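Local coordinates for phosphoheptose isomerase (Neisseria gonorrhoeae, PDB 5I01), which binds zinc as a homotetramer and probably isomerises sedoheptulose 7-phosphate to D-glycero-D-manno-heptose 7-phosphate, the first step of heptose biosynthesis, at residues Ser122-Val134 with Leu147-Leu159. The protein carries 1 engineered substitution. Residues are numbered along the deposited sequence; the frame is centred on the assembly and turned at random.
Sequences STSGNSANVIEAV and LTGRDGGKIAAML
This contact joins elements of the beta-alpha-beta unit of strand 117-122, helix 128-139 and strand 143-149 in the parallel sheet of the SIS domain, together with helix 153-158 that follows it; 122-134 and 147-159 meet at the carboxyl ends of adjacent strands, through loop backbones and an apolar seam between helices whose axes run nearly parallel (14°) 9.9 Å apart. At the strand ends Ser-122 N donates to Leu-147 O (2.9 Å). The loops then close on glycines: Gly-125 CA lies 3.4 Å from Gly-152 O, a CA-H...O contact, and both Gly-125 and Gly-153 have positive phi, with no space for a CB facing the other loop. Loop 123-127 in turn holds the backbone at Lys-154 and Ile-155. Gly-125 O accepts from Ile-155 N, while Asn-126 OD1 accepts from Lys-154 N (2.9 Å), the donor tilted 26° from the amide plane. Ser-122 at the strand end and Thr-123, Ser-124 and Ser-127 of the loop are predicted to bind substrate, so these bonds probably help fix the site's shape. Along the seam, Ile-155 CG1 lies beside the backbone N (chi1 -69°) and the extended branch beyond it carries CD1 in beside Ser-122 CB; the side chain crosses that of Val-130 at about a right angle, CD1 3.7 Å from Val-130 CG1. Further on, a bend at the thioether turns Met-158 CE against Ile-131 CG2 (3.5 Å), and the Met-158 and Val-134 side chains reach toward each other tip to tip, SD 3.6 Å from Val-134 CG1.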
loop_
_atom_site.group_PDB
_atom_site.type_symbol
_atom_site.label_atom_id
_atom_site.label_comp_id
_atom_site.label_asym_id
_atom_site.label_seq_id
_atom_site.Cartn_x
_atom_site.Cartn_y
_atom_site.Cartn_z
ATOM N N SER A 122 2.432 -9.989 16.243
ATOM C CA SER A 122 3.862 -10.016 16.507
ATOM C C SER A 122 4.336 -11.447 16.799
ATOM O O SER A 122 3.990 -12.024 17.838
ATOM C CB SER A 122 4.164 -9.116 17.703
ATOM O OG SER A 122 5.529 -9.176 18.072
ATOM N N THR A 123 5.157 -12.008 15.918
ATOM C CA THR A 123 5.553 -13.404 16.061
ATOM C C THR A 123 6.425 -13.697 17.277
ATOM O O THR A 123 6.400 -14.813 17.737
ATOM C CB THR A 123 6.248 -13.940 14.806
ATOM O OG1 THR A 123 7.410 -13.156 14.521
ATOM C CG2 THR A 123 5.287 -13.904 13.615
ATOM N N SER A 124 7.174 -12.715 17.789
ATOM C CA SER A 124 7.943 -12.869 19.044
ATOM C C SER A 124 7.291 -12.249 20.302
ATOM O O SER A 124 7.697 -12.562 21.424
ATOM C CB SER A 124 9.343 -12.277 18.879
ATOM O OG SER A 124 9.283 -10.891 18.586
ATOM N N GLY A 125 6.309 -11.366 20.122
ATOM C CA GLY A 125 5.747 -10.597 21.226
ATOM C C GLY A 125 6.635 -9.450 21.700
ATOM O O GLY A 125 6.344 -8.841 22.726
ATOM N N ASN A 126 7.701 -9.139 20.952
ATOM C CA ASN A 126 8.698 -8.124 21.336
ATOM C C ASN A 126 8.830 -6.966 20.331
ATOM O O ASN A 126 9.702 -6.110 20.499
ATOM C CB ASN A 126 10.073 -8.790 21.525
ATOM C CG ASN A 126 10.084 -9.824 22.645
ATOM O OD1 ASN A 126 9.559 -9.597 23.738
ATOM N ND2 ASN A 126 10.688 -10.965 22.374
ATOM N N SER A 127 7.965 -6.924 19.310
ATOM C CA SER A 127 7.994 -5.859 18.310
ATOM C C SER A 127 7.771 -4.492 18.964
ATOM O O SER A 127 6.689 -4.229 19.512
ATOM C CB SER A 127 6.936 -6.086 17.225
ATOM O OG SER A 127 7.291 -7.173 16.395
ATOM N N ALA A 128 8.802 -3.641 18.892
ATOM C CA ALA A 128 8.791 -2.308 19.509
ATOM C C ALA A 128 7.602 -1.437 19.085
ATOM O O ALA A 128 6.951 -0.822 19.945
ATOM C CB ALA A 128 10.101 -1.586 19.225
ATOM N N ASN A 129 7.312 -1.388 17.780
ATOM C CA ASN A 129 6.165 -0.581 17.302
ATOM C C ASN A 129 4.789 -1.137 17.681
ATOM O O ASN A 129 3.859 -0.354 17.888
ATOM C CB ASN A 129 6.234 -0.241 15.806
ATOM C CG ASN A 129 6.347 -1.453 14.912
ATOM O OD1 ASN A 129 6.244 -2.596 15.357
ATOM N ND2 ASN A 129 6.575 -1.200 13.629
ATOM N N VAL A 130 4.675 -2.456 17.808
ATOM C CA VAL A 130 3.436 -3.084 18.306
ATOM C C VAL A 130 3.242 -2.864 19.815
ATOM O O VAL A 130 2.119 -2.654 20.260
ATOM C CB VAL A 130 3.365 -4.588 17.987
ATOM C CG1 VAL A 130 2.013 -5.163 18.431
ATOM C CG2 VAL A 130 3.600 -4.823 16.497
ATOM N N ILE A 131 4.333 -2.904 20.588
ATOM C CA ILE A 131 4.311 -2.532 22.026
ATOM C C ILE A 131 3.816 -1.091 22.239
ATOM O O ILE A 131 2.900 -0.856 23.042
ATOM C CB ILE A 131 5.709 -2.694 22.694
ATOM C CG1 ILE A 131 6.097 -4.187 22.804
ATOM C CG2 ILE A 131 5.764 -2.003 24.067
ATOM C CD1 ILE A 131 7.574 -4.421 23.081
ATOM N N GLU A 132 4.421 -0.133 21.535
ATOM C CA GLU A 132 3.993 1.271 21.648
ATOM C C GLU A 132 2.514 1.454 21.259
ATOM O O GLU A 132 1.811 2.275 21.866
ATOM C CB GLU A 132 4.909 2.213 20.841
ATOM C CG GLU A 132 6.196 2.610 21.560
ATOM C CD GLU A 132 5.989 3.712 22.608
ATOM O OE1 GLU A 132 5.575 4.844 22.245
ATOM O OE2 GLU A 132 6.251 3.460 23.805
ATOM N N ALA A 133 2.049 0.679 20.272
ATOM C CA ALA A 133 0.626 0.667 19.886
ATOM C C ALA A 133 -0.303 0.168 21.003
ATOM O O ALA A 133 -1.396 0.699 21.173
ATOM C CB ALA A 133 0.413 -0.160 18.626
ATOM N N VAL A 134 0.133 -0.853 21.745
ATOM C CA VAL A 134 -0.612 -1.371 22.904
ATOM C C VAL A 134 -0.781 -0.292 23.992
ATOM O O VAL A 134 -1.885 -0.108 24.537
ATOM C CB VAL A 134 0.056 -2.646 23.481
ATOM C CG1 VAL A 134 -0.567 -3.058 24.814
ATOM C CG2 VAL A 134 -0.053 -3.794 22.483
ATOM N N LEU A 147 -1.882 -11.241 18.905
ATOM C CA LEU A 147 -1.488 -12.464 18.227
ATOM C C LEU A 147 0.029 -12.557 18.325
ATOM O O LEU A 147 0.739 -11.823 17.629
ATOM C CB LEU A 147 -1.970 -12.473 16.768
ATOM C CG LEU A 147 -3.441 -12.885 16.584
ATOM C CD1 LEU A 147 -4.369 -11.854 17.216
ATOM C CD2 LEU A 147 -3.806 -13.068 15.126
ATOM N N THR A 148 0.513 -13.440 19.205
ATOM C CA THR A 148 1.954 -13.610 19.472
ATOM C C THR A 148 2.438 -15.033 19.226
ATOM O O THR A 148 1.642 -15.927 18.942
ATOM C CB THR A 148 2.322 -13.224 20.922
ATOM O OG1 THR A 148 1.792 -14.194 21.833
ATOM C CG2 THR A 148 1.784 -11.830 21.280
ATOM N N GLY A 149 3.753 -15.224 19.325
ATOM C CA GLY A 149 4.384 -16.547 19.238
ATOM C C GLY A 149 5.417 -16.726 20.322
ATOM O O GLY A 149 5.668 -15.810 21.096
ATOM N N ARG A 150 6.020 -17.910 20.366
ATOM C CA ARG A 150 7.040 -18.272 21.379
ATOM C C ARG A 150 6.451 -18.209 22.817
ATOM O O ARG A 150 5.481 -18.921 23.087
ATOM C CB ARG A 150 8.336 -17.458 21.178
ATOM C CG ARG A 150 8.984 -17.746 19.836
ATOM C CD ARG A 150 9.993 -16.701 19.389
ATOM N NE ARG A 150 10.328 -16.894 17.970
ATOM C CZ ARG A 150 11.291 -16.253 17.303
ATOM N NH1 ARG A 150 12.060 -15.344 17.906
ATOM N NH2 ARG A 150 11.492 -16.523 16.011
ATOM N N ASP A 151 7.000 -17.384 23.714
ATOM C CA ASP A 151 6.452 -17.245 25.086
ATOM C C ASP A 151 5.500 -16.058 25.242
ATOM O O ASP A 151 4.993 -15.814 26.332
ATOM C CB ASP A 151 7.576 -17.189 26.148
ATOM C CG ASP A 151 8.456 -15.933 26.057
ATOM O OD1 ASP A 151 8.178 -15.021 25.242
ATOM O OD2 ASP A 151 9.444 -15.862 26.825
ATOM N N GLY A 152 5.279 -15.320 24.156
ATOM C CA GLY A 152 4.442 -14.126 24.161
ATOM C C GLY A 152 5.176 -12.812 24.353
ATOM O O GLY A 152 4.564 -11.759 24.211
ATOM N N GLY A 153 6.462 -12.859 24.699
ATOM C CA GLY A 153 7.301 -11.661 24.798
ATOM C C GLY A 153 6.822 -10.602 25.773
ATOM O O GLY A 153 6.068 -10.895 26.702
ATOM N N LYS A 154 7.256 -9.366 25.548
ATOM C CA LYS A 154 6.835 -8.245 26.388
ATOM C C LYS A 154 5.335 -7.955 26.259
ATOM O O LYS A 154 4.707 -7.518 27.225
ATOM C CB LYS A 154 7.618 -6.987 26.043
ATOM C CG LYS A 154 9.128 -7.141 26.168
ATOM C CD LYS A 154 9.783 -5.844 26.632
ATOM C CE LYS A 154 11.296 -5.906 26.534
ATOM N NZ LYS A 154 11.747 -6.003 25.121
ATOM N N ILE A 155 4.771 -8.208 25.073
ATOM C CA ILE A 155 3.337 -7.973 24.802
ATOM C C ILE A 155 2.408 -8.802 25.705
ATOM O O ILE A 155 1.474 -8.249 26.283
ATOM C CB ILE A 155 2.993 -8.151 23.296
ATOM C CG1 ILE A 155 3.630 -7.013 22.487
ATOM C CG2 ILE A 155 1.481 -8.155 23.074
ATOM C CD1 ILE A 155 3.711 -7.256 20.991
ATOM N N ALA A 156 2.680 -10.101 25.844
ATOM C CA ALA A 156 1.904 -10.974 26.742
ATOM C C ALA A 156 1.959 -10.492 28.190
ATOM O O ALA A 156 0.931 -10.465 28.876
ATOM C CB ALA A 156 2.384 -12.414 26.653
ATOM N N ALA A 157 3.156 -10.101 28.636
ATOM C CA ALA A 157 3.351 -9.507 29.972
ATOM C C ALA A 157 2.526 -8.235 30.202
ATOM O O ALA A 157 2.102 -7.975 31.317
ATOM C CB ALA A 157 4.833 -9.218 30.222
ATOM N N MET A 158 2.280 -7.481 29.134
ATOM C CA MET A 158 1.698 -6.134 29.187
ATOM C C MET A 158 0.162 -6.072 29.247
ATOM O O MET A 158 -0.384 -5.008 29.515
ATOM C CB MET A 158 2.192 -5.370 27.946
ATOM C CG MET A 158 2.225 -3.850 28.010
ATOM S SD MET A 158 2.679 -3.057 26.434
ATOM C CE MET A 158 3.656 -4.314 25.620
ATOM N N LEU A 159 -0.536 -7.184 29.027
ATOM C CA LEU A 159 -2.008 -7.157 28.852
ATOM C C LEU A 159 -2.846 -7.037 30.147
ATOM O O LEU A 159 -2.551 -7.674 31.155
ATOM C CB LEU A 159 -2.474 -8.406 28.094
ATOM C CG LEU A 159 -1.808 -8.758 26.755
ATOM C CD1 LEU A 159 -2.541 -9.924 26.112
ATOM C CD2 LEU A 159 -1.748 -7.572 25.801
#